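Local coordinates for protein NADP-dependent alcohol dehydrogenase (Entamoeba histolytica, PDB 2OUI) that probably catalyses the reversible, NADP-dependent oxidation of alcohols to aldehydes or ketones as a zinc-containing, tetrameric dehydrogenase, at residues A[222-225]-A[226-230]; A[229-233]-A[234-238]. The protein carries 1 engineered substitution. All blocks are in the same frame, centred on the assembly; numbering follows the deposited sequence.

Contact 1: A[222-225]-A[226-230]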
loop_
_atom_site.group_PDB
_atom_site.type_symbol
_atom_site.label_atom_id
_atom_site.label_comp_id
_atom_site.label_asym_id
_atom_site.label_seq_id
_atom_site.Cartn_x
_atom_site.Cartn_y
_atom_site.Cartn_z
ATOM N N ASP A 222 -0.524 21.394 29.290
ATOM C CA ASP A 222 0.219 20.444 28.463
ATOM C C ASP A 222 -0.624 19.995 27.269
ATOM O O ASP A 222 -1.757 19.516 27.462
ATOM C CB ASP A 222 0.604 19.227 29.305
ATOM C CG ASP A 222 1.493 18.280 28.550
ATOM O OD1 ASP A 222 0.946 17.391 27.874
ATOM O OD2 ASP A 222 2.732 18.473 28.585
ATOM N N ILE A 223 -0.089 20.131 26.054
ATOM C CA ILE A 223 -0.870 19.838 24.842
ATOM C C ILE A 223 -1.242 18.355 24.690
ATOM O O ILE A 223 -2.310 18.035 24.156
ATOM C CB ILE A 223 -0.224 20.391 23.541
ATOM C CG1 ILE A 223 1.132 19.744 23.254
ATOM C CG2 ILE A 223 -0.091 21.924 23.620
ATOM C CD1 ILE A 223 1.059 18.580 22.339
ATOM N N VAL A 224 -0.374 17.459 25.158
ATOM C CA VAL A 224 -0.710 16.020 25.177
ATOM C C VAL A 224 -1.902 15.740 26.110
ATOM O O VAL A 224 -2.867 15.042 25.724
ATOM C CB VAL A 224 0.535 15.144 25.517
ATOM C CG1 VAL A 224 0.165 13.659 25.657
ATOM C CG2 VAL A 224 1.642 15.327 24.455
ATOM N N GLU A 225 -1.838 16.268 27.329
ATOM C CA GLU A 225 -2.934 16.127 28.279
ATOM C C GLU A 225 -4.239 16.698 27.704
ATOM O O GLU A 225 -5.308 16.097 27.838
ATOM C CB GLU A 225 -2.580 16.787 29.609
ATOM C CG GLU A 225 -1.391 16.146 30.332
ATOM C CD GLU A 225 -1.682 14.743 30.891
ATOM O OE1 GLU A 225 -2.764 14.526 31.493
ATOM O OE2 GLU A 225 -0.809 13.858 30.740
ATOM N N GLN A 226 -4.152 17.842 27.030
ATOM C CA GLN A 226 -5.338 18.456 26.438
ATOM C C GLN A 226 -6.008 17.555 25.392
ATOM O O GLN A 226 -7.241 17.448 25.342
ATOM C CB GLN A 226 -4.959 19.778 25.774
ATOM C CG GLN A 226 -4.770 20.957 26.714
ATOM C CD GLN A 226 -4.685 22.261 25.928
ATOM O OE1 GLN A 226 -3.640 22.930 25.892
ATOM N NE2 GLN A 226 -5.773 22.605 25.263
ATOM N N ILE A 227 -5.193 16.943 24.542
ATOM C CA ILE A 227 -5.697 16.085 23.465
ATOM C C ILE A 227 -6.210 14.756 24.026
ATOM O O ILE A 227 -7.232 14.237 23.558
ATOM C CB ILE A 227 -4.637 15.890 22.354
ATOM C CG1 ILE A 227 -4.562 17.186 21.529
ATOM C CG2 ILE A 227 -4.985 14.676 21.458
ATOM C CD1 ILE A 227 -3.280 17.396 20.814
ATOM N N LEU A 228 -5.521 14.221 25.031
ATOM C CA LEU A 228 -6.017 13.011 25.699
ATOM C C LEU A 228 -7.327 13.255 26.428
ATOM O O LEU A 228 -8.228 12.415 26.390
ATOM C CB LEU A 228 -4.978 12.451 26.655
ATOM C CG LEU A 228 -3.734 11.850 25.995
ATOM C CD1 LEU A 228 -2.728 11.444 27.074
ATOM C CD2 LEU A 228 -4.080 10.666 25.078
ATOM N N LYS A 229 -7.452 14.395 27.093
ATOM C CA LYS A 229 -8.724 14.774 27.687
ATOM C C LYS A 229 -9.814 14.919 26.633
ATOM O O LYS A 229 -10.941 14.464 26.848
ATOM C CB LYS A 229 -8.601 16.059 28.508
ATOM C CG LYS A 229 -8.297 15.795 29.959
ATOM C CD LYS A 229 -7.460 16.892 30.588
ATOM C CE LYS A 229 -6.737 16.348 31.824
ATOM N NZ LYS A 229 -5.853 17.346 32.492
ATOM N N ALA A 230 -9.488 15.553 25.508
ATOM C CA ALA A 230 -10.478 15.806 24.462
ATOM C C ALA A 230 -10.947 14.520 23.783
ATOM O O ALA A 230 -12.014 14.503 23.169
ATOM C CB ALA A 230 -9.947 16.795 23.410
#
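Val-224 and Leu-228 lie side by side one turn apart on helix 223-230, a short helix of the Rossmann-type nucleotide-binding domain, and both point the same way. Their methyls meet at 3.9 Å, Val-224 CG1 against Leu-228 CD1. A chi1 of 175° turns CG1 of Val-224 away from its own N and along the helix to Leu-228. The leucine also lays CG 3.3 Å from Val-224 O, the same oxygen that takes the Leu-228 N-H in the helical pattern.

Ile-227 is turned to another flank. It curls CG1 and CD1 past Ile-223 O, CD1 coming to 3.5 Å, while the two isoleucine side chains both rest on Val-197 and Ile-216 of the parallel sheet. Ile-223 also reaches Gln-251 of helix 248-255, which Val-224 touches too, so the buried side meets both the sheet and the neighbouring helix.

The exposed flank carries the charges. Both Glu-225 and Lys-229 bend at chi2, yet Glu-225 OE1 and Lys-229 NZ stay 4.3 Å apart, beyond a salt bridge; a mild electrostatic attraction is likely. The aliphatic part of Lys-229 lies over Glu-225 O, with CB at 3.4 Å.

Asp-222 is the N-cap. Its backbone O accepts from Gln-226 N, and its carboxylate caps the first turn: Asp-222 OD1 receives Glu-225 N at 3.1 Å through its anti lone pair, N-H...O angle 164°.

Contact 2: A[229-233]-A[234-238]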
loop_
_atom_site.group_PDB
_atom_site.type_symbol
_atom_site.label_atom_id
_atom_site.label_comp_id
_atom_site.label_asym_id
_atom_site.label_seq_id
_atom_site.Cartn_x
_atom_site.Cartn_y
_atom_site.Cartn_z
ATOM N N LYS A 229 -7.452 14.395 27.093
ATOM C CA LYS A 229 -8.724 14.774 27.687
ATOM C C LYS A 229 -9.814 14.919 26.633
ATOM O O LYS A 229 -10.941 14.464 26.848
ATOM C CB LYS A 229 -8.601 16.059 28.508
ATOM C CG LYS A 229 -8.297 15.795 29.959
ATOM C CD LYS A 229 -7.460 16.892 30.588
ATOM C CE LYS A 229 -6.737 16.348 31.824
ATOM N NZ LYS A 229 -5.853 17.346 32.492
ATOM N N ALA A 230 -9.488 15.553 25.508
ATOM C CA ALA A 230 -10.478 15.806 24.462
ATOM C C ALA A 230 -10.947 14.520 23.783
ATOM O O ALA A 230 -12.014 14.503 23.169
ATOM C CB ALA A 230 -9.947 16.795 23.410
ATOM N N THR A 231 -10.150 13.461 23.885
ATOM C CA THR A 231 -10.454 12.197 23.241
ATOM C C THR A 231 -10.739 11.110 24.311
ATOM O O THR A 231 -10.561 9.921 24.061
ATOM C CB THR A 231 -9.308 11.756 22.307
ATOM O OG1 THR A 231 -8.093 11.618 23.051
ATOM C CG2 THR A 231 -9.070 12.770 21.146
ATOM N N ASP A 232 -11.183 11.541 25.488
ATOM C CA ASP A 232 -11.396 10.652 26.659
ATOM C C ASP A 232 -10.350 9.540 26.767
ATOM O O ASP A 232 -10.687 8.358 26.880
ATOM C CB ASP A 232 -12.811 10.061 26.687
ATOM C CG ASP A 232 -13.083 9.233 27.969
ATOM O OD1 ASP A 232 -13.562 8.096 27.850
ATOM O OD2 ASP A 232 -12.786 9.706 29.085
ATOM N N GLY A 233 -9.083 9.942 26.712
ATOM C CA GLY A 233 -7.950 9.070 26.958
ATOM C C GLY A 233 -7.549 8.182 25.806
ATOM O O GLY A 233 -6.545 7.483 25.907
ATOM N N LYS A 234 -8.300 8.199 24.706
ATOM C CA LYS A 234 -8.016 7.221 23.629
ATOM C C LYS A 234 -6.979 7.660 22.584
ATOM O O LYS A 234 -6.449 6.830 21.858
ATOM C CB LYS A 234 -9.286 6.674 22.963
ATOM C CG LYS A 234 -10.240 7.686 22.349
ATOM C CD LYS A 234 -11.696 7.166 22.452
ATOM C CE LYS A 234 -12.689 7.981 21.587
ATOM N NZ LYS A 234 -12.952 9.385 22.057
ATOM N N GLY A 235 -6.668 8.949 22.557
ATOM C CA GLY A 235 -5.674 9.485 21.632
ATOM C C GLY A 235 -6.290 9.743 20.273
ATOM O O GLY A 235 -7.484 9.512 20.062
ATOM N N VAL A 236 -5.474 10.228 19.340
ATOM C CA VAL A 236 -5.931 10.524 17.985
ATOM C C VAL A 236 -5.501 9.410 17.043
ATOM O O VAL A 236 -4.640 8.600 17.399
ATOM C CB VAL A 236 -5.360 11.886 17.492
ATOM C CG1 VAL A 236 -5.808 13.013 18.397
ATOM C CG2 VAL A 236 -3.813 11.847 17.406
ATOM N N ASP A 237 -6.084 9.364 15.839
ATOM C CA ASP A 237 -5.780 8.296 14.872
ATOM C C ASP A 237 -4.437 8.482 14.188
ATOM O O ASP A 237 -3.693 7.507 14.017
ATOM C CB ASP A 237 -6.880 8.211 13.805
ATOM C CG ASP A 237 -8.224 7.836 14.392
ATOM O OD1 ASP A 237 -8.294 6.840 15.140
ATOM O OD2 ASP A 237 -9.217 8.544 14.148
ATOM N N LYS A 238 -4.160 9.716 13.747
ATOM C CA LYS A 238 -2.961 10.038 12.955
ATOM C C LYS A 238 -2.430 11.408 13.412
ATOM O O LYS A 238 -3.192 12.247 13.896
ATOM C CB LYS A 238 -3.315 10.127 11.468
ATOM C CG LYS A 238 -4.033 8.874 10.873
ATOM C CD LYS A 238 -3.153 7.605 10.823
ATOM C CE LYS A 238 -4.018 6.332 10.759
ATOM N NZ LYS A 238 -4.941 6.336 9.603
#
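From Thr-231 to Lys-234 the chain folds through a type I' beta turn, directly after helix 223-230, whose end is a Schellman motif with Asp-232 as the C-prime residue at positive phi. The turn is closed by Lys-234 N donating to Thr-231 O at 2.9 Å, although the position of that oxygen is less certain. In the Rossmann-type domain this connection leads from the helix into parallel strand 236-241.

Lys-234 bends at chi2 and chi4 and folds back over the turn, bringing NZ towards Thr-231 O in a weak bond that is doubtful, because that oxygen is crowded in the model.

The CB of Thr-231 is directed at the backbone that follows. With chi1 at 59°, OG1 sits between the backbone N and the carbonyl carbon, close to both the helix end and Gly-235. It is hydrogen-bonded to Ile-227 O one turn back, and Phe-195 of strand 194-197 touches both Thr-231 and Val-236. The methyl CG2 of Thr-231 reaches Val-236 CG1 at 4.3 Å. The same residue's OG1 accepts from Gly-235 N at 3.1 Å, with a bent N-H...O angle of 136°.

How the contacts relate
Contacts 1 and 2 are successive pieces of one helix-to-strand connection at the edge of the Rossmann-type domain, sharing Lys-229 and Ala-230, with centres about 8 Å apart. Contact 1 holds the helix body: regular backbone bonds, an apolar face packed inward and a charged face outward. Contact 2 holds its exit, where turn geometry and a threonine hydroxyl replace the repeating pattern. Each mixes buried and exposed residues. They also touch directly: Leu-228 O and Gly-233 N lie 2.6 Å apart, a probable hydrogen bond of the helix end, and Ile-227 CG2 packs on Val-236 CG1 at 3.6 Å, joining the inner helix face to the strand start.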